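Local structure of putative restriction endonuclease domain-containing protein (Anabaena variabilis, 3OT2) at residues Q39-A44 against D141-T146; E48-I53 against A63-E68. The protein is of unknown function but is a putative nuclease of the DUF820 (Uma2) family, probably sharing the PD-(D/E)XK restriction-endonuclease fold. All blocks are in the same frame, centred on the assembly; numbering follows the deposited sequence.

Interaction 1: Q39-A44 against D141-T146; sequences QGKHSA and DPDEQT. With ACT (acetate ion), chain C; EDO (1,2-ethanediol), chain L.
Lys-41, in the first turn of helix 40-57, reaches out to Asp-143 in the hairpin turn that joins strands 136-141 and 146-150, and the two side chains cross at about a right angle. Each side-chain atom of Asp-143 has a neighbour. CB lies 3.3 Å from acetate O, part of an ion probably from the crystallisation liquor. CG, 3.1 Å from acetate O, stands beside the backbone N (chi1 -72°), which swings the carboxylate back over the acetate. OD2 lies by the acetate carbon C, while OD1 takes a salt-bridging hydrogen bond from Lys-41 NZ at 3.1 Å, met nearly in line with its C-O bond. Lys-41 makes the span with a chain bent at chi3 (74°), and its CE passes 4.6 Å from Pro-142 CB.

The turn is firmly built. Residues 142-145 form a type I turn completed by a G1 bulge opposite Asp-141, and Asp-141 OD1 accepts from Glu-144 N at 3.1 Å, the donor standing above the carboxylate plane. Asp-143 N gives acetate O a nearly straight hydrogen bond of 2.9 Å (164°). Asp-141 OD1 lies only 2.7 Å from acetate OXT, so one of the two acid groups probably carries a proton. On the helix side, Gln-39 is the N-cap, its OE1 accepting from His-42 N at 3.0 Å. The hairpin also faces the second subunit, where Thr-120 and Ser-118 of that chain bond to Asp-141 OD2 and Glu-144 OE2.

Between the segments the link is thus a single ion pair at the surface. Exposed on both sides, it is probably weakened by solvent, though the lysine should help offset the negative charge gathered around the acetate.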
ATOM      1  N   GLN A  39      -6.695  20.384   0.009  1.00 40.32           N
ATOM      2  CA  GLN A  39      -5.649  20.873  -0.887  1.00 41.63           C
ATOM      3  C   GLN A  39      -6.277  20.944  -2.278  1.00 43.66           C
ATOM      4  O   GLN A  39      -7.194  20.175  -2.550  1.00 42.17           O
ATOM      5  CB  GLN A  39      -4.427  19.911  -0.813  1.00 43.26           C
ATOM      6  CG  GLN A  39      -3.275  20.185  -1.791  1.00 59.02           C
ATOM      7  CD  GLN A  39      -2.879  18.997  -2.665  1.00 61.99           C
ATOM      8  OE1 GLN A  39      -3.655  18.037  -2.875  1.00 41.25           O
ATOM      9  NE2 GLN A  39      -1.650  19.051  -3.213  1.00 52.53           N
ATOM     10  N   GLY A  40      -5.815  21.867  -3.116  1.00 40.52           N
ATOM     11  CA  GLY A  40      -6.339  22.063  -4.467  1.00 39.55           C
ATOM     12  C   GLY A  40      -6.430  20.799  -5.300  1.00 41.25           C
ATOM     13  O   GLY A  40      -7.517  20.454  -5.762  1.00 40.74           O
ATOM     14  N   LYS A  41      -5.302  20.076  -5.467  1.00 37.28           N
ATOM     15  CA  LYS A  41      -5.223  18.863  -6.295  1.00 36.03           C
ATOM     16  C   LYS A  41      -6.196  17.818  -5.802  1.00 39.09           C
ATOM     17  O   LYS A  41      -6.984  17.283  -6.583  1.00 37.08           O
ATOM     18  CB  LYS A  41      -3.784  18.318  -6.331  1.00 38.99           C
ATOM     19  CG  LYS A  41      -2.893  19.066  -7.345  1.00 41.74           C
ATOM     20  CD  LYS A  41      -1.383  18.898  -7.139  1.00 44.56           C
ATOM     21  CE  LYS A  41      -0.840  17.556  -7.539  1.00 52.74           C
ATOM     22  NZ  LYS A  41       0.653  17.586  -7.666  1.00 46.42           N
ATOM     23  N   HIS A  42      -6.196  17.588  -4.480  1.00 37.70           N
ATOM     24  CA  HIS A  42      -7.080  16.642  -3.814  1.00 34.44           C
ATOM     25  C   HIS A  42      -8.566  16.957  -4.119  1.00 37.99           C
ATOM     26  O   HIS A  42      -9.304  16.069  -4.561  1.00 35.59           O
ATOM     27  CB  HIS A  42      -6.812  16.661  -2.314  1.00 34.71           C
ATOM     28  CG  HIS A  42      -7.589  15.623  -1.584  1.00 36.74           C
ATOM     29  ND1 HIS A  42      -8.836  15.891  -1.062  1.00 38.11           N
ATOM     30  CD2 HIS A  42      -7.291  14.324  -1.365  1.00 36.98           C
ATOM     31  CE1 HIS A  42      -9.250  14.757  -0.524  1.00 36.79           C
ATOM     32  NE2 HIS A  42      -8.351  13.789  -0.683  1.00 36.35           N
ATOM     33  N   SER A  43      -8.979  18.232  -3.933  1.00 35.89           N
ATOM     34  CA  SER A  43     -10.345  18.686  -4.169  1.00 35.32           C
ATOM     35  C   SER A  43     -10.765  18.531  -5.613  1.00 39.61           C
ATOM     36  O   SER A  43     -11.913  18.175  -5.858  1.00 40.00           O
ATOM     37  CB  SER A  43     -10.502  20.154  -3.772  1.00 40.37           C
ATOM     38  OG  SER A  43     -10.350  20.305  -2.374  1.00 45.36           O
ATOM     39  N   ALA A  44      -9.861  18.817  -6.564  1.00 37.52           N
ATOM     40  CA  ALA A  44     -10.167  18.743  -7.992  1.00 37.22           C
ATOM     41  C   ALA A  44     -10.543  17.307  -8.393  1.00 39.87           C
ATOM     42  O   ALA A  44     -11.569  17.101  -9.050  1.00 40.53           O
ATOM     43  CB  ALA A  44      -8.990  19.252  -8.812  1.00 38.42           C
ATOM     44  N   ASP A 141      -3.254   8.094  -6.138  1.00 27.91           N
ATOM     45  CA  ASP A 141      -2.044   8.845  -5.812  1.00 28.99           C
ATOM     46  C   ASP A 141      -1.833   9.899  -6.912  1.00 33.32           C
ATOM     47  O   ASP A 141      -1.256   9.570  -7.950  1.00 33.01           O
ATOM     48  CB  ASP A 141      -0.828   7.909  -5.683  1.00 31.36           C
ATOM     49  CG  ASP A 141       0.463   8.629  -5.318  1.00 37.19           C
ATOM     50  OD1 ASP A 141       0.540   9.864  -5.510  1.00 38.22           O
ATOM     51  OD2 ASP A 141       1.363   7.980  -4.785  1.00 42.12           O
ATOM     52  N   PRO A 142      -2.306  11.150  -6.722  1.00 31.49           N
ATOM     53  CA  PRO A 142      -2.177  12.164  -7.799  1.00 33.14           C
ATOM     54  C   PRO A 142      -0.739  12.396  -8.236  1.00 40.43           C
ATOM     55  O   PRO A 142      -0.488  12.392  -9.440  1.00 39.10           O
ATOM     56  CB  PRO A 142      -2.789  13.429  -7.183  1.00 34.28           C
ATOM     57  CG  PRO A 142      -3.795  12.879  -6.199  1.00 35.57           C
ATOM     58  CD  PRO A 142      -3.080  11.684  -5.587  1.00 31.60           C
ATOM     59  N   ASP A 143       0.209  12.499  -7.279  1.00 39.88           N
ATOM     60  CA  ASP A 143       1.605  12.742  -7.598  1.00 42.60           C
ATOM     61  C   ASP A 143       2.206  11.668  -8.488  1.00 46.06           C
ATOM     62  O   ASP A 143       2.974  11.996  -9.386  1.00 47.58           O
ATOM     63  CB  ASP A 143       2.458  12.892  -6.323  1.00 45.40           C
ATOM     64  CG  ASP A 143       2.255  14.186  -5.537  1.00 54.19           C
ATOM     65  OD1 ASP A 143       1.629  15.131  -6.078  1.00 54.77           O
ATOM     66  OD2 ASP A 143       2.701  14.242  -4.375  1.00 61.79           O
ATOM     67  N   GLU A 144       1.879  10.400  -8.243  1.00 40.54           N
ATOM     68  CA  GLU A 144       2.426   9.307  -9.033  1.00 39.72           C
ATOM     69  C   GLU A 144       1.496   8.919 -10.169  1.00 40.68           C
ATOM     70  O   GLU A 144       1.802   7.960 -10.873  1.00 41.18           O
ATOM     71  CB  GLU A 144       2.700   8.082  -8.139  1.00 40.91           C
ATOM     72  CG  GLU A 144       3.722   8.341  -7.043  1.00 51.67           C
ATOM     73  CD  GLU A 144       5.161   7.982  -7.341  1.00 65.06           C
ATOM     74  OE1 GLU A 144       5.448   7.519  -8.469  1.00 62.52           O
ATOM     75  OE2 GLU A 144       6.001   8.147  -6.430  1.00 57.20           O
ATOM     76  N   GLN A 145       0.339   9.610 -10.322  1.00 35.04           N
ATOM     77  CA  GLN A 145      -0.690   9.311 -11.351  1.00 32.96           C
ATOM     78  C   GLN A 145      -0.943   7.794 -11.381  1.00 36.12           C
ATOM     79  O   GLN A 145      -0.878   7.129 -12.415  1.00 35.18           O
ATOM     80  CB  GLN A 145      -0.284   9.861 -12.729  1.00 35.18           C
ATOM     81  CG  GLN A 145      -0.206  11.394 -12.735  1.00 42.82           C
ATOM     82  CD  GLN A 145       0.237  11.967 -14.055  1.00 60.71           C
ATOM     83  OE1 GLN A 145      -0.191  11.543 -15.126  1.00 60.56           O
ATOM     84  NE2 GLN A 145       1.055  12.991 -14.001  1.00 52.98           N
ATOM     85  N   THR A 146      -1.199   7.247 -10.194  1.00 32.70           N
ATOM     86  CA  THR A 146      -1.374   5.835  -9.991  1.00 31.74           C
ATOM     87  C   THR A 146      -2.641   5.580  -9.210  1.00 34.08           C
ATOM     88  O   THR A 146      -3.033   6.387  -8.361  1.00 32.03           O
ATOM     89  CB  THR A 146      -0.130   5.282  -9.222  1.00 38.63           C
ATOM     90  OG1 THR A 146       1.029   5.410 -10.052  1.00 39.97           O
ATOM     91  CG2 THR A 146      -0.290   3.804  -8.774  1.00 35.53           C
TER
HETATM   92  C   ACT C 187       0.414  12.411  -3.413  1.00 45.01           C
HETATM   93  O   ACT C 187      -0.206  12.620  -4.443  1.00 41.37           O
HETATM   94  OXT ACT C 187       1.199  11.409  -3.336  1.00 46.50           O
HETATM   95  CH3 ACT C 187       0.297  13.413  -2.291  1.00 45.26           C
HETATM   96  C1  EDO L 195       7.115   5.071 -10.742  1.00 61.82           C
HETATM   97  O1  EDO L 195       7.419   4.095 -11.749  1.00 66.64           O
HETATM   98  C2  EDO L 195       6.917   4.374  -9.403  1.00 56.73           C
HETATM   99  O2  EDO L 195       5.716   4.883  -8.791  1.00 56.73           O

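Interaction 2: E48-I53 against A63-E68; sequences ECVSVI and ARAFLE. With EDO (1,2-ethanediol), chain I.
Val-50 settles so close over the strand at Ala-65 that its CG1 methyl lies nearer a backbone oxygen, Ala-65 O at 3.7 Å, than the methyl CB of the same residue. The small alanine probably allows this approach: the axes of helix 48-53 and strand 63-67 come within 8.0 Å and run nearly antiparallel, at 168°.

Three apolar side chains complete the interface around Val-50. With CG1 anti to the backbone N (chi1 -176°), the valine spans two positions along the strand, sending CG1 to Ala-65 and CG2 to Leu-67. CG2 meets the branch of the leucine, 3.6 Å from Leu-67 CG and equally close to its CD2. One helical turn on, Ile-53 brings CG2 down to 3.8 Å from Ala-65 CB, so the alanine methyl is touched by a branch of each helix residue. Cutting Val-50 back to an alanine is likely to strip Leu-67 of its contact with this segment and open a gap over Ala-65.

The layer continues beyond the pair: Val-50 also packs on Ile-82 and Ala-65 on Val-84 of the adjoining strand 82-86, while Ile-53 reaches Trp-108 and Ile-110. On the other side of strand 63-67, Arg-64 lays its CG over a face of Phe-66, 3.6 Å above the ring plane and offset toward the rim. A helix leading into the first strand of a mixed sheet matches the start of the alpha-beta-beta-beta-alpha-beta core of PD-(D/E)XK nucleases.

No hydrogen bond joins the two segments, although Asn-54 OD1, just past the helix segment, accepts from Ala-65 N. Shape and the exclusion of water from small apolar side chains therefore probably account for the direct packing.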
ATOM      1  N   GLU A  48     -14.661  15.949  -8.998  1.00 37.75           N
ATOM      2  CA  GLU A  48     -14.922  15.393 -10.322  1.00 37.76           C
ATOM      3  C   GLU A  48     -15.218  13.901 -10.265  1.00 40.49           C
ATOM      4  O   GLU A  48     -16.034  13.402 -11.039  1.00 37.62           O
ATOM      5  CB  GLU A  48     -13.737  15.656 -11.251  1.00 39.84           C
ATOM      6  CG  GLU A  48     -14.071  15.448 -12.718  1.00 49.73           C
ATOM      7  CD  GLU A  48     -15.229  16.236 -13.298  1.00 62.36           C
ATOM      8  OE1 GLU A  48     -15.484  17.371 -12.832  1.00 53.53           O
ATOM      9  OE2 GLU A  48     -15.873  15.714 -14.234  1.00 57.59           O
ATOM     10  N   CYS A  49     -14.546  13.190  -9.365  1.00 38.32           N
ATOM     11  CA  CYS A  49     -14.733  11.758  -9.196  1.00 37.21           C
ATOM     12  C   CYS A  49     -16.152  11.430  -8.726  1.00 36.70           C
ATOM     13  O   CYS A  49     -16.754  10.504  -9.267  1.00 35.50           O
ATOM     14  CB  CYS A  49     -13.697  11.226  -8.224  1.00 39.04           C
ATOM     15  SG  CYS A  49     -13.384   9.474  -8.386  1.00 43.38           S
ATOM     16  N   VAL A  50     -16.694  12.196  -7.734  1.00 32.31           N
ATOM     17  CA  VAL A  50     -18.062  11.997  -7.219  1.00 34.09           C
ATOM     18  C   VAL A  50     -19.077  12.274  -8.343  1.00 35.45           C
ATOM     19  O   VAL A  50     -20.042  11.533  -8.497  1.00 34.29           O
ATOM     20  CB  VAL A  50     -18.351  12.890  -5.977  1.00 39.80           C
ATOM     21  CG1 VAL A  50     -19.729  12.604  -5.399  1.00 40.83           C
ATOM     22  CG2 VAL A  50     -17.314  12.667  -4.915  1.00 39.80           C
ATOM     23  N   SER A  51     -18.834  13.341  -9.120  1.00 32.60           N
ATOM     24  CA  SER A  51     -19.679  13.789 -10.215  1.00 33.06           C
ATOM     25  C   SER A  51     -19.769  12.719 -11.317  1.00 35.79           C
ATOM     26  O   SER A  51     -20.872  12.348 -11.731  1.00 33.29           O
ATOM     27  CB  SER A  51     -19.128  15.102 -10.775  1.00 37.85           C
ATOM     28  OG  SER A  51     -19.834  15.528 -11.929  1.00 53.68           O
ATOM     29  N   VAL A  52     -18.611  12.189 -11.738  1.00 32.98           N
ATOM     30  CA  VAL A  52     -18.536  11.187 -12.804  1.00 33.89           C
ATOM     31  C   VAL A  52     -19.213   9.858 -12.345  1.00 34.93           C
ATOM     32  O   VAL A  52     -20.034   9.319 -13.087  1.00 35.52           O
ATOM     33  CB  VAL A  52     -17.077  11.008 -13.275  1.00 39.44           C
ATOM     34  CG1 VAL A  52     -16.932   9.784 -14.158  1.00 39.88           C
ATOM     35  CG2 VAL A  52     -16.612  12.245 -14.036  1.00 40.84           C
ATOM     36  N   ILE A  53     -18.917   9.369 -11.127  1.00 28.72           N
ATOM     37  CA  ILE A  53     -19.561   8.151 -10.626  1.00 27.62           C
ATOM     38  C   ILE A  53     -21.098   8.327 -10.567  1.00 32.74           C
ATOM     39  O   ILE A  53     -21.836   7.476 -11.084  1.00 33.62           O
ATOM     40  CB  ILE A  53     -18.979   7.727  -9.250  1.00 27.30           C
ATOM     41  CG1 ILE A  53     -17.494   7.284  -9.406  1.00 26.55           C
ATOM     42  CG2 ILE A  53     -19.834   6.595  -8.609  1.00 25.50           C
ATOM     43  CD1 ILE A  53     -16.772   7.296  -8.135  1.00 24.95           C
ATOM     44  N   ALA A  63     -26.733   3.158  -7.516  1.00 29.46           N
ATOM     45  CA  ALA A  63     -25.922   3.481  -6.344  1.00 28.60           C
ATOM     46  C   ALA A  63     -25.815   4.977  -6.187  1.00 32.06           C
ATOM     47  O   ALA A  63     -26.280   5.716  -7.056  1.00 31.51           O
ATOM     48  CB  ALA A  63     -24.515   2.879  -6.493  1.00 28.11           C
ATOM     49  N   ARG A  64     -25.164   5.423  -5.110  1.00 28.72           N
ATOM     50  CA  ARG A  64     -24.925   6.847  -4.859  1.00 28.02           C
ATOM     51  C   ARG A  64     -23.546   7.031  -4.230  1.00 32.41           C
ATOM     52  O   ARG A  64     -23.189   6.307  -3.276  1.00 30.31           O
ATOM     53  CB  ARG A  64     -26.021   7.458  -3.971  1.00 28.12           C
ATOM     54  CG  ARG A  64     -25.864   8.980  -3.800  1.00 34.36           C
ATOM     55  CD  ARG A  64     -27.120   9.658  -3.341  1.00 36.04           C
ATOM     56  NE  ARG A  64     -26.832  11.071  -3.063  1.00 44.57           N
ATOM     57  CZ  ARG A  64     -27.735  11.962  -2.661  1.00 55.18           C
ATOM     58  NH1 ARG A  64     -29.006  11.607  -2.504  1.00 38.27           N
ATOM     59  NH2 ARG A  64     -27.379  13.216  -2.429  1.00 42.71           N
ATOM     60  N   ALA A  65     -22.766   7.986  -4.791  1.00 27.82           N
ATOM     61  CA  ALA A  65     -21.453   8.373  -4.298  1.00 27.22           C
ATOM     62  C   ALA A  65     -21.616   9.597  -3.394  1.00 33.26           C
ATOM     63  O   ALA A  65     -22.286  10.555  -3.771  1.00 33.56           O
ATOM     64  CB  ALA A  65     -20.519   8.685  -5.458  1.00 27.71           C
ATOM     65  N   PHE A  66     -21.018   9.545  -2.203  1.00 29.03           N
ATOM     66  CA  PHE A  66     -21.089  10.608  -1.199  1.00 29.22           C
ATOM     67  C   PHE A  66     -19.717  11.136  -0.869  1.00 34.34           C
ATOM     68  O   PHE A  66     -18.775  10.362  -0.717  1.00 31.84           O
ATOM     69  CB  PHE A  66     -21.732  10.091   0.104  1.00 30.20           C
ATOM     70  CG  PHE A  66     -23.091   9.469  -0.027  1.00 31.13           C
ATOM     71  CD1 PHE A  66     -24.235  10.251   0.040  1.00 34.97           C
ATOM     72  CD2 PHE A  66     -23.230   8.095  -0.199  1.00 32.23           C
ATOM     73  CE1 PHE A  66     -25.487   9.671  -0.077  1.00 36.34           C
ATOM     74  CE2 PHE A  66     -24.483   7.518  -0.334  1.00 34.47           C
ATOM     75  CZ  PHE A  66     -25.606   8.306  -0.262  1.00 33.85           C
ATOM     76  N   LEU A  67     -19.621  12.455  -0.726  1.00 33.45           N
ATOM     77  CA  LEU A  67     -18.414  13.154  -0.320  1.00 36.23           C
ATOM     78  C   LEU A  67     -18.310  13.176   1.172  1.00 37.30           C
ATOM     79  O   LEU A  67     -19.268  13.596   1.830  1.00 36.56           O
ATOM     80  CB  LEU A  67     -18.475  14.621  -0.804  1.00 38.86           C
ATOM     81  CG  LEU A  67     -17.974  14.925  -2.195  1.00 46.03           C
ATOM     82  CD1 LEU A  67     -18.432  16.285  -2.643  1.00 47.75           C
ATOM     83  CD2 LEU A  67     -16.503  14.971  -2.215  1.00 51.47           C
ATOM     84  N   GLU A  68     -17.135  12.805   1.723  1.00 33.40           N
ATOM     85  CA  GLU A  68     -16.846  12.961   3.149  1.00 32.99           C
ATOM     86  C   GLU A  68     -17.986  12.460   4.085  1.00 36.65           C
ATOM     87  O   GLU A  68     -18.374  13.161   5.025  1.00 35.53           O
ATOM     88  CB  GLU A  68     -16.566  14.444   3.452  1.00 35.49           C
ATOM     89  CG  GLU A  68     -15.442  15.080   2.647  1.00 44.43           C
ATOM     90  CD  GLU A  68     -14.048  14.605   2.994  1.00 46.57           C
ATOM     91  OE1 GLU A  68     -13.845  14.184   4.152  1.00 44.95           O
ATOM     92  OE2 GLU A  68     -13.148  14.681   2.124  1.00 41.47           O
TER
HETATM   93  C1  EDO I 197     -19.374  14.275   8.386  1.00 64.47           C
HETATM   94  O1  EDO I 197     -20.149  13.420   9.223  1.00 65.60           O
HETATM   95  C2  EDO I 197     -17.952  13.754   8.374  1.00 62.78           C
HETATM   96  O2  EDO I 197     -17.170  14.648   7.581  1.00 72.93           O

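Helix 40-57 serves both contacts, its N-terminal turn in interaction 1 and its middle in interaction 2, with centres about 16 Å apart. Together they tie the helix to two places in the six-stranded sheet: 63-67, an outermost strand, and, further across, the turn after strand 136-141. The chemistry follows depth. Residues 48-53 against 63-68 form a mostly buried interface of 212 Å², made mainly by apolar side chains with no hydrogen bond between the segments, whereas 39-44 against 141-146 covers 118 Å² at the surface and is charged. Interaction 2 is touched by no other protein chain; interaction 1 adjoins the second subunit through its hairpin. The surface contact also closes a longer span of chain.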